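Local coordinates for protein mitochondrial edited mRNA stability factor 1 (PDB 6NL1) that acts as a Nudix-family processing enzyme at the 5' ends of mitochondrial mRNAs in Trypanosoma brucei and probably stabilises edited transcripts, at residues H276-V281 with R287-Y292; S115-E120 with P198-L203; D168-T173 with Q283-V288. All coordinates share one frame; numbering follows the deposited sequence.

Interactions 1 and 3 share R287 and V288, while interaction 2 adjoins both: R291 N lies 2.9 Å from Y200 O, Y200 packs on V288, and P117 lies against W286 and V288. Along the chain, 115-120, 168-173 and 198-203 come first, then 276-281, followed by the overlapping 283-288 and 287-292. Interactions 1 and 2 have centres about 10 Å apart and meet in the mixed sheet, where strand 290-296 runs parallel to strand 200-207; both reach one sulfate. The centre of interaction 3 lies about 13 Å from that of interaction 1 and 14 Å from that of interaction 2, at the antiparallel sheet containing strand 171-178. The loop before strand 290-296 thus joins the GDP-binding Nudix sheet to the N-terminal sheet.

Interaction 1. Residues H276-V281 with R287-Y292; sequences HLYQTV and RVPVRY. With SO4 (sulfate ion), chain B.
L277 and V290 form an antiparallel hydrogen-bonded pair at the end of the hairpin made by strands 272-277 and 290-296. L277 N gives its hydrogen to V290 O at 2.9 Å, and V290 N returns a nearly straight bond to L277 O (176° at the hydrogen). H276 and R291 are the adjoining non-hydrogen-bonded pair; their side chains cross obliquely, with H276 CB 4.0 Å from R291 NE.

Beyond the ladder, side chains take over. R287, its chain bent at chi3, sends NH1 to Q279 O at 2.8 Å, while its NE forms a salt bridge with D231. A water bridges Y278 OH, at 2.8 Å, and R287 O, to which it donates.

Apolar contacts flank these bonds. L277 CD1 reaches Y292 CE2 at 3.5 Å. Y278 lies alongside P289, its CD1 3.9 Å from P289 CG; with CG anti to the backbone N (chi1 178°), the ring passes beside the proline and meets R287 O at its edge.

Y292 OH donates to sulfate O3 at 2.7 Å, in the plane of the ring. Q279, V288 and Y292 bind GDP in another structure of this protein, and here the tyrosine hydroxyl holds an anion, consistent with a pocket suited to negatively charged ligand groups.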
loop_
_atom_site.group_PDB
_atom_site.type_symbol
_atom_site.label_atom_id
_atom_site.label_comp_id
_atom_site.label_asym_id
_atom_site.label_seq_id
_atom_site.Cartn_x
_atom_site.Cartn_y
_atom_site.Cartn_z
ATOM N N HIS A 276 13.984 3.177 -2.353
ATOM C CA HIS A 276 12.589 3.052 -2.722
ATOM C C HIS A 276 12.465 2.334 -4.048
ATOM O O HIS A 276 13.404 2.294 -4.837
ATOM C CB HIS A 276 11.920 4.429 -2.795
ATOM C CG HIS A 276 12.396 5.267 -3.938
ATOM N ND1 HIS A 276 11.796 5.238 -5.177
ATOM C CD2 HIS A 276 13.423 6.145 -4.032
ATOM C CE1 HIS A 276 12.431 6.068 -5.989
ATOM N NE2 HIS A 276 13.420 6.629 -5.318
ATOM N N LEU A 277 11.302 1.736 -4.266
ATOM C CA LEU A 277 10.960 1.142 -5.547
ATOM C C LEU A 277 9.689 1.825 -6.029
ATOM O O LEU A 277 8.802 2.144 -5.235
ATOM C CB LEU A 277 10.697 -0.363 -5.416
ATOM C CG LEU A 277 11.814 -1.290 -4.931
ATOM C CD1 LEU A 277 11.305 -2.732 -4.844
ATOM C CD2 LEU A 277 13.042 -1.202 -5.831
ATOM N N TYR A 278 9.614 2.058 -7.330
ATOM C CA TYR A 278 8.446 2.638 -7.953
ATOM C C TYR A 278 8.408 2.193 -9.402
ATOM O O TYR A 278 9.072 2.775 -10.263
ATOM C CB TYR A 278 8.486 4.158 -7.868
ATOM C CG TYR A 278 7.309 4.817 -8.550
ATOM C CD1 TYR A 278 5.998 4.562 -8.136
ATOM C CD2 TYR A 278 7.504 5.693 -9.615
ATOM C CE1 TYR A 278 4.914 5.169 -8.773
ATOM C CE2 TYR A 278 6.432 6.302 -10.254
ATOM C CZ TYR A 278 5.140 6.038 -9.833
ATOM O OH TYR A 278 4.088 6.655 -10.480
ATOM N N GLN A 279 7.652 1.134 -9.657
ATOM C CA GLN A 279 7.544 0.568 -10.989
ATOM C C GLN A 279 6.074 0.591 -11.371
ATOM O O GLN A 279 5.257 -0.003 -10.689
ATOM C CB GLN A 279 8.036 -0.877 -10.987
ATOM C CG GLN A 279 7.944 -1.533 -12.343
ATOM C CD GLN A 279 8.669 -0.724 -13.403
ATOM O OE1 GLN A 279 9.834 -0.374 -13.227
ATOM N NE2 GLN A 279 7.979 -0.411 -14.504
ATOM N N THR A 280 5.729 1.273 -12.454
ATOM C CA THR A 280 4.325 1.351 -12.836
ATOM C C THR A 280 4.136 1.633 -14.326
ATOM O O THR A 280 5.102 1.840 -15.050
ATOM C CB THR A 280 3.595 2.442 -12.034
ATOM O OG1 THR A 280 2.182 2.309 -12.227
ATOM C CG2 THR A 280 4.053 3.842 -12.477
ATOM N N VAL A 281 2.877 1.643 -14.754
ATOM C CA VAL A 281 2.483 1.928 -16.125
ATOM C C VAL A 281 1.263 2.846 -16.055
ATOM O O VAL A 281 0.606 2.909 -15.021
ATOM C CB VAL A 281 2.123 0.637 -16.880
ATOM C CG1 VAL A 281 3.360 -0.229 -17.071
ATOM C CG2 VAL A 281 1.040 -0.136 -16.122
ATOM N N ARG A 287 -0.674 3.543 -8.448
ATOM C CA ARG A 287 0.431 2.897 -7.733
ATOM C C ARG A 287 1.326 3.922 -7.088
ATOM O O ARG A 287 1.573 4.977 -7.664
ATOM C CB ARG A 287 1.273 2.056 -8.678
ATOM C CG ARG A 287 0.553 0.856 -9.242
ATOM C CD ARG A 287 1.551 -0.017 -10.041
ATOM N NE ARG A 287 1.412 -1.349 -9.508
ATOM C CZ ARG A 287 2.395 -2.108 -9.067
ATOM N NH1 ARG A 287 3.660 -1.712 -9.144
ATOM N NH2 ARG A 287 2.084 -3.292 -8.572
ATOM N N VAL A 288 1.828 3.612 -5.899
ATOM C CA VAL A 288 2.671 4.572 -5.192
ATOM C C VAL A 288 4.067 4.005 -4.965
ATOM O O VAL A 288 4.270 2.789 -5.017
ATOM C CB VAL A 288 2.066 4.958 -3.825
ATOM C CG1 VAL A 288 0.722 5.653 -4.016
ATOM C CG2 VAL A 288 1.927 3.717 -2.937
ATOM N N PRO A 289 5.034 4.889 -4.705
ATOM C CA PRO A 289 6.362 4.419 -4.308
ATOM C C PRO A 289 6.310 3.610 -3.008
ATOM O O PRO A 289 5.472 3.828 -2.130
ATOM C CB PRO A 289 7.148 5.720 -4.090
ATOM C CG PRO A 289 6.424 6.758 -4.947
ATOM C CD PRO A 289 4.968 6.360 -4.812
ATOM N N VAL A 290 7.216 2.651 -2.907
ATOM C CA VAL A 290 7.405 1.886 -1.694
ATOM C C VAL A 290 8.787 2.218 -1.122
ATOM O O VAL A 290 9.793 2.078 -1.809
ATOM C CB VAL A 290 7.319 0.375 -1.981
ATOM C CG1 VAL A 290 7.527 -0.406 -0.714
ATOM C CG2 VAL A 290 5.966 0.016 -2.632
ATOM N N ARG A 291 8.827 2.668 0.131
ATOM C CA ARG A 291 10.087 2.961 0.806
ATOM C C ARG A 291 10.492 1.805 1.705
ATOM O O ARG A 291 9.690 1.298 2.501
ATOM C CB ARG A 291 9.976 4.240 1.634
ATOM C CG ARG A 291 9.796 5.477 0.805
ATOM C CD ARG A 291 10.817 6.513 1.191
ATOM N NE ARG A 291 11.331 7.228 0.029
ATOM C CZ ARG A 291 12.162 8.259 0.104
ATOM N NH1 ARG A 291 12.573 8.693 1.290
ATOM N NH2 ARG A 291 12.581 8.853 -1.006
ATOM N N TYR A 292 11.745 1.402 1.575
ATOM C CA TYR A 292 12.259 0.235 2.273
ATOM C C TYR A 292 13.187 0.607 3.416
ATOM O O TYR A 292 13.881 1.632 3.374
ATOM C CB TYR A 292 12.971 -0.701 1.282
ATOM C CG TYR A 292 11.997 -1.421 0.394
ATOM C CD1 TYR A 292 11.458 -2.648 0.776
ATOM C CD2 TYR A 292 11.564 -0.854 -0.797
ATOM C CE1 TYR A 292 10.534 -3.304 -0.024
ATOM C CE2 TYR A 292 10.637 -1.506 -1.608
ATOM C CZ TYR A 292 10.125 -2.727 -1.213
ATOM O OH TYR A 292 9.212 -3.388 -2.010
HETATM S S SO4 B . 7.180 -6.173 -0.532
HETATM O O1 SO4 B . 6.715 -6.387 0.831
HETATM O O2 SO4 B . 6.191 -5.330 -1.202
HETATM O O3 SO4 B . 8.491 -5.537 -0.571
HETATM O O4 SO4 B . 7.294 -7.460 -1.215
HETATM O O HOH W 1 1.665 5.298 -10.505
#

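Interaction 2. Residues S115-E120 with P198-L203; sequences SGPMRE and PVYVRL. With SO4 (sulfate ion), chain C; SO4 (sulfate ion), chain B.
Y200 and E120 meet nearly at right angles, with the ring and carboxylate planes 61° apart. The phenol hydroxyl donates to E120 OE2 at 2.5 Å. It comes from above the carboxylate plane, 37° out of it, whereas the glutamate oxygen lies at the edge of the tyrosine ring and also approaches Y200 CE2 at 3.3 Å. A bend at chi2 (90°) folds the E120 chain back over its own turn, and the other oxygen, OE1, accepts a hydrogen bond from M118 N at 2.8 Å, on the syn side but tilted from the carboxylate plane. Both carboxylate oxygens are therefore engaged, one by the strand residue and one by the turn.

P117 approaches the same hydroxyl from the opposite direction to Y200. Its CG lies 3.2 Å from Y200 OH and 3.8 Å from Y200 CZ, so the pyrrolidine packs against the phenol end. The proline occupies a type I turn from G116 to R119, closed by R119 N to G116 O at 2.9 Å.

R119 holds one sulfate, aiming NE and NH2 at two of its oxygens, the NH2 to O4 bond measuring 2.8 Å. R202, which binds GDP in another structure of this protein, makes weak bonds through NE to a second sulfate, to which L239 N is also bonded.

The turn lies between helices 108-111 and 120-129. Y200 begins strand 200-207, beside strand 290-296, where its ring also touches V288 and V290; the contact thus links a helix-connecting loop to the mixed Nudix sheet.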
loop_
_atom_site.group_PDB
_atom_site.type_symbol
_atom_site.label_atom_id
_atom_site.label_comp_id
_atom_site.label_asym_id
_atom_site.label_seq_id
_atom_site.Cartn_x
_atom_site.Cartn_y
_atom_site.Cartn_z
ATOM N N SER A 115 -5.491 9.792 -2.338
ATOM C CA SER A 115 -6.375 8.652 -2.548
ATOM C C SER A 115 -5.746 7.370 -2.047
ATOM O O SER A 115 -6.055 6.918 -0.947
ATOM C CB SER A 115 -6.745 8.534 -4.027
ATOM O OG SER A 115 -5.579 8.607 -4.833
ATOM N N GLY A 116 -4.858 6.790 -2.856
ATOM C CA GLY A 116 -4.203 5.549 -2.502
ATOM C C GLY A 116 -4.828 4.348 -3.195
ATOM O O GLY A 116 -6.032 4.325 -3.416
ATOM N N PRO A 117 -4.011 3.333 -3.525
ATOM C CA PRO A 117 -4.530 2.146 -4.221
ATOM C C PRO A 117 -5.742 1.547 -3.514
ATOM O O PRO A 117 -6.696 1.154 -4.180
ATOM C CB PRO A 117 -3.349 1.164 -4.182
ATOM C CG PRO A 117 -2.140 2.031 -4.042
ATOM C CD PRO A 117 -2.580 3.203 -3.194
ATOM N N MET A 118 -5.701 1.471 -2.187
ATOM C CA MET A 118 -6.832 0.949 -1.404
ATOM C C MET A 118 -7.479 2.061 -0.583
ATOM O O MET A 118 -8.002 1.807 0.506
ATOM C CB MET A 118 -6.384 -0.174 -0.446
ATOM C CG MET A 118 -5.963 -1.498 -1.108
ATOM S SD MET A 118 -7.252 -2.153 -2.176
ATOM C CE MET A 118 -8.618 -2.443 -1.047
ATOM N N ARG A 119 -7.418 3.293 -1.082
ATOM C CA ARG A 119 -8.069 4.421 -0.411
ATOM C C ARG A 119 -7.508 4.670 0.981
ATOM O O ARG A 119 -8.203 5.161 1.877
ATOM C CB ARG A 119 -9.595 4.220 -0.363
ATOM C CG ARG A 119 -10.220 4.236 -1.771
ATOM C CD ARG A 119 -11.756 4.129 -1.733
ATOM N NE ARG A 119 -12.401 5.232 -1.016
ATOM C CZ ARG A 119 -12.732 6.404 -1.561
ATOM N NH1 ARG A 119 -12.463 6.662 -2.840
ATOM N NH2 ARG A 119 -13.331 7.327 -0.819
ATOM N N GLU A 120 -6.240 4.322 1.149
ATOM C CA GLU A 120 -5.516 4.591 2.381
ATOM C C GLU A 120 -5.646 6.054 2.812
ATOM O O GLU A 120 -5.895 6.335 3.979
ATOM C CB GLU A 120 -4.026 4.243 2.207
ATOM C CG GLU A 120 -3.756 2.751 2.116
ATOM C CD GLU A 120 -3.800 2.204 0.692
ATOM O OE1 GLU A 120 -4.306 2.885 -0.238
ATOM O OE2 GLU A 120 -3.318 1.071 0.511
ATOM N N PRO A 198 3.304 10.841 0.505
ATOM C CA PRO A 198 2.746 9.637 1.136
ATOM C C PRO A 198 3.174 8.423 0.342
ATOM O O PRO A 198 3.119 8.451 -0.888
ATOM C CB PRO A 198 1.223 9.829 1.007
ATOM C CG PRO A 198 1.030 11.281 0.744
ATOM C CD PRO A 198 2.250 11.722 -0.020
ATOM N N VAL A 199 3.616 7.380 1.029
ATOM C CA VAL A 199 4.116 6.189 0.357
ATOM C C VAL A 199 3.744 4.950 1.153
ATOM O O VAL A 199 3.330 5.043 2.300
ATOM C CB VAL A 199 5.661 6.229 0.243
ATOM C CG1 VAL A 199 6.118 7.386 -0.659
ATOM C CG2 VAL A 199 6.281 6.348 1.639
ATOM N N TYR A 200 3.884 3.792 0.524
ATOM C CA TYR A 200 3.903 2.534 1.247
ATOM C C TYR A 200 5.277 2.403 1.897
ATOM O O TYR A 200 6.273 2.925 1.386
ATOM C CB TYR A 200 3.693 1.368 0.280
ATOM C CG TYR A 200 2.254 1.144 -0.157
ATOM C CD1 TYR A 200 1.950 0.229 -1.162
ATOM C CD2 TYR A 200 1.201 1.813 0.457
ATOM C CE1 TYR A 200 0.640 -0.007 -1.557
ATOM C CE2 TYR A 200 -0.121 1.590 0.073
ATOM C CZ TYR A 200 -0.394 0.676 -0.932
ATOM O OH TYR A 200 -1.691 0.450 -1.331
ATOM N N VAL A 201 5.336 1.712 3.024
ATOM C CA VAL A 201 6.605 1.440 3.675
ATOM C C VAL A 201 6.729 -0.041 3.958
ATOM O O VAL A 201 5.732 -0.718 4.232
ATOM C CB VAL A 201 6.771 2.227 5.010
ATOM C CG1 VAL A 201 6.860 3.710 4.726
ATOM C CG2 VAL A 201 5.622 1.900 6.009
ATOM N N ARG A 202 7.954 -0.542 3.872
ATOM C CA ARG A 202 8.235 -1.924 4.213
ATOM C C ARG A 202 9.444 -1.906 5.144
ATOM O O ARG A 202 10.475 -1.322 4.825
ATOM C CB ARG A 202 8.513 -2.756 2.958
ATOM C CG ARG A 202 7.326 -2.920 2.015
ATOM C CD ARG A 202 6.161 -3.686 2.682
ATOM N NE ARG A 202 5.054 -3.872 1.740
ATOM C CZ ARG A 202 4.010 -3.052 1.628
ATOM N NH1 ARG A 202 3.910 -1.971 2.397
ATOM N NH2 ARG A 202 3.057 -3.310 0.745
ATOM N N LEU A 203 9.295 -2.497 6.319
ATOM C CA LEU A 203 10.405 -2.606 7.248
ATOM C C LEU A 203 10.868 -4.048 7.204
ATOM O O LEU A 203 10.270 -4.919 7.830
ATOM C CB LEU A 203 9.999 -2.197 8.676
ATOM C CG LEU A 203 11.118 -1.558 9.513
ATOM C CD1 LEU A 203 10.646 -1.162 10.921
ATOM C CD2 LEU A 203 12.330 -2.476 9.595
HETATM S S SO4 C . -13.879 5.485 2.472
HETATM O O1 SO4 C . -15.284 5.148 2.241
HETATM O O2 SO4 C . -13.614 5.458 3.908
HETATM O O3 SO4 C . -13.016 4.510 1.803
HETATM O O4 SO4 C . -13.606 6.821 1.940
HETATM S S SO4 B . 7.180 -6.173 -0.532
HETATM O O1 SO4 B . 6.715 -6.387 0.831
HETATM O O2 SO4 B . 6.191 -5.330 -1.202
HETATM O O3 SO4 B . 8.491 -5.537 -0.571
HETATM O O4 SO4 B . 7.294 -7.460 -1.215
#

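Interaction 3. Residues D168-T173 with Q283-V288; sequences DDVDIT and QYYWRV
A type I beta turn from Y284 to R287, closed by R287 N to Y284 O at 3.2 Å, carries Y285 toward the start of strand 171-178, bringing V170 CA and Y285 CA to 6.9 Å. The turn belongs to the loop between strands 272-277 and 290-296 of the Nudix sheet, and it meets the separate four-stranded antiparallel sheet to which strand 171-178 belongs.

Y285 carries this side of the contact. With chi1 at 53°, its ring presents one face to I172. V170 crosses the tyrosine at about a right angle and packs at the base of its side chain: V170 CB is 4.2 Å from Y285 CB.

W286 lies against the opposite face of the phenol. Its indole presents an edge there, CE3 standing 3.6 Å above the Y285 ring plane over its centre, so an aliphatic group and an indole edge take the two faces of the tyrosine. Around them, A108 of helix 108-111 and P137 of strand 132-137 also touch Y285, while Y285 O accepts a hydrogen bond from R112. The indole is anchored in turn by NE1 to D231.

On the strand side, I172 makes a CH-pi contact: its CD1 sits 4.0 Å from the Y285 ring centroid, 24° off the normal, displaced toward the rim and equally close to Y285 CD1 and CE1.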
loop_
_atom_site.group_PDB
_atom_site.type_symbol
_atom_site.label_atom_id
_atom_site.label_comp_id
_atom_site.label_asym_id
_atom_site.label_seq_id
_atom_site.Cartn_x
_atom_site.Cartn_y
_atom_site.Cartn_z
ATOM N N ASP A 168 2.408 9.256 -14.118
ATOM C CA ASP A 168 2.365 10.616 -13.580
ATOM C C ASP A 168 1.573 11.581 -14.454
ATOM O O ASP A 168 0.954 12.516 -13.942
ATOM C CB ASP A 168 3.779 11.161 -13.331
ATOM C CG ASP A 168 4.379 10.644 -12.029
ATOM O OD1 ASP A 168 3.638 10.019 -11.244
ATOM O OD2 ASP A 168 5.583 10.868 -11.792
ATOM N N ASP A 169 1.578 11.345 -15.766
ATOM C CA ASP A 169 0.954 12.277 -16.708
ATOM C C ASP A 169 -0.555 12.081 -16.855
ATOM O O ASP A 169 -1.246 12.928 -17.429
ATOM C CB ASP A 169 1.616 12.172 -18.089
ATOM C CG ASP A 169 3.114 12.413 -18.035
ATOM O OD1 ASP A 169 3.881 11.493 -18.398
ATOM O OD2 ASP A 169 3.521 13.521 -17.623
ATOM N N VAL A 170 -1.065 10.959 -16.364
ATOM C CA VAL A 170 -2.490 10.666 -16.520
ATOM C C VAL A 170 -3.379 11.769 -15.934
ATOM O O VAL A 170 -3.228 12.159 -14.774
ATOM C CB VAL A 170 -2.841 9.283 -15.934
ATOM C CG1 VAL A 170 -4.346 9.041 -15.994
ATOM C CG2 VAL A 170 -2.065 8.186 -16.711
ATOM N N ASP A 171 -4.277 12.301 -16.756
ATOM C CA ASP A 171 -5.261 13.273 -16.284
ATOM C C ASP A 171 -6.282 12.617 -15.355
ATOM O O ASP A 171 -6.890 11.601 -15.700
ATOM C CB ASP A 171 -5.990 13.922 -17.455
ATOM C CG ASP A 171 -5.066 14.738 -18.327
ATOM O OD1 ASP A 171 -4.706 15.858 -17.910
ATOM O OD2 ASP A 171 -4.694 14.260 -19.420
ATOM N N ILE A 172 -6.474 13.215 -14.186
ATOM C CA ILE A 172 -7.391 12.685 -13.189
ATOM C C ILE A 172 -8.354 13.769 -12.725
ATOM O O ILE A 172 -7.944 14.896 -12.440
ATOM C CB ILE A 172 -6.643 12.113 -11.961
ATOM C CG1 ILE A 172 -5.690 10.983 -12.388
ATOM C CG2 ILE A 172 -7.654 11.605 -10.896
ATOM C CD1 ILE A 172 -6.400 9.686 -12.863
ATOM N N THR A 173 -9.640 13.435 -12.681
ATOM C CA THR A 173 -10.629 14.339 -12.109
ATOM C C THR A 173 -11.008 13.813 -10.733
ATOM O O THR A 173 -11.435 12.662 -10.595
ATOM C CB THR A 173 -11.895 14.433 -12.985
ATOM O OG1 THR A 173 -11.522 14.758 -14.328
ATOM C CG2 THR A 173 -12.839 15.503 -12.450
ATOM N N GLN A 283 -1.726 2.697 -17.047
ATOM C CA GLN A 283 -2.980 2.046 -16.679
ATOM C C GLN A 283 -3.124 1.818 -15.175
ATOM O O GLN A 283 -4.228 1.632 -14.680
ATOM C CB GLN A 283 -3.144 0.705 -17.407
ATOM C CG GLN A 283 -3.352 0.836 -18.907
ATOM C CD GLN A 283 -2.083 1.258 -19.613
ATOM O OE1 GLN A 283 -1.011 1.031 -19.026
ATOM N NE2 GLN A 283 -2.154 1.833 -20.722
ATOM N N TYR A 284 -2.007 1.785 -14.454
ATOM C CA TYR A 284 -2.045 1.578 -13.008
ATOM C C TYR A 284 -1.592 2.851 -12.313
ATOM O O TYR A 284 -0.652 2.824 -11.515
ATOM C CB TYR A 284 -1.107 0.446 -12.611
ATOM C CG TYR A 284 -1.421 -0.918 -13.190
ATOM C CD1 TYR A 284 -2.701 -1.250 -13.629
ATOM C CD2 TYR A 284 -0.424 -1.891 -13.269
ATOM C CE1 TYR A 284 -2.973 -2.523 -14.139
ATOM C CE2 TYR A 284 -0.684 -3.149 -13.766
ATOM C CZ TYR A 284 -1.955 -3.467 -14.198
ATOM O OH TYR A 284 -2.182 -4.738 -14.703
ATOM N N TYR A 285 -2.273 3.951 -12.626
ATOM C CA TYR A 285 -1.853 5.300 -12.248
ATOM C C TYR A 285 -1.975 5.559 -10.751
ATOM O O TYR A 285 -1.474 6.573 -10.258
ATOM C CB TYR A 285 -2.691 6.339 -13.004
ATOM C CG TYR A 285 -4.172 6.090 -12.822
ATOM C CD1 TYR A 285 -4.837 6.516 -11.677
ATOM C CD2 TYR A 285 -4.895 5.386 -13.776
ATOM C CE1 TYR A 285 -6.206 6.256 -11.496
ATOM C CE2 TYR A 285 -6.240 5.133 -13.611
ATOM C CZ TYR A 285 -6.895 5.561 -12.472
ATOM O OH TYR A 285 -8.244 5.281 -12.331
ATOM N N TRP A 286 -2.651 4.658 -10.038
ATOM C CA TRP A 286 -2.800 4.763 -8.579
ATOM C C TRP A 286 -1.563 4.291 -7.797
ATOM O O TRP A 286 -1.434 4.571 -6.605
ATOM C CB TRP A 286 -4.010 3.932 -8.117
ATOM C CG TRP A 286 -3.967 2.534 -8.624
ATOM C CD1 TRP A 286 -3.312 1.470 -8.059
ATOM C CD2 TRP A 286 -4.595 2.034 -9.813
ATOM N NE1 TRP A 286 -3.494 0.341 -8.825
ATOM C CE2 TRP A 286 -4.279 0.661 -9.905
ATOM C CE3 TRP A 286 -5.402 2.616 -10.801
ATOM C CZ2 TRP A 286 -4.737 -0.135 -10.954
ATOM C CZ3 TRP A 286 -5.855 1.826 -11.835
ATOM C CH2 TRP A 286 -5.520 0.465 -11.909
ATOM N N ARG A 287 -0.674 3.543 -8.448
ATOM C CA ARG A 287 0.431 2.897 -7.733
ATOM C C ARG A 287 1.326 3.922 -7.088
ATOM O O ARG A 287 1.573 4.977 -7.664
ATOM C CB ARG A 287 1.273 2.056 -8.678
ATOM C CG ARG A 287 0.553 0.856 -9.242
ATOM C CD ARG A 287 1.551 -0.017 -10.041
ATOM N NE ARG A 287 1.412 -1.349 -9.508
ATOM C CZ ARG A 287 2.395 -2.108 -9.067
ATOM N NH1 ARG A 287 3.660 -1.712 -9.144
ATOM N NH2 ARG A 287 2.084 -3.292 -8.572
ATOM N N VAL A 288 1.828 3.612 -5.899
ATOM C CA VAL A 288 2.671 4.572 -5.192
ATOM C C VAL A 288 4.067 4.005 -4.965
ATOM O O VAL A 288 4.270 2.789 -5.017
ATOM C CB VAL A 288 2.066 4.958 -3.825
ATOM C CG1 VAL A 288 0.722 5.653 -4.016
ATOM C CG2 VAL A 288 1.927 3.717 -2.937
#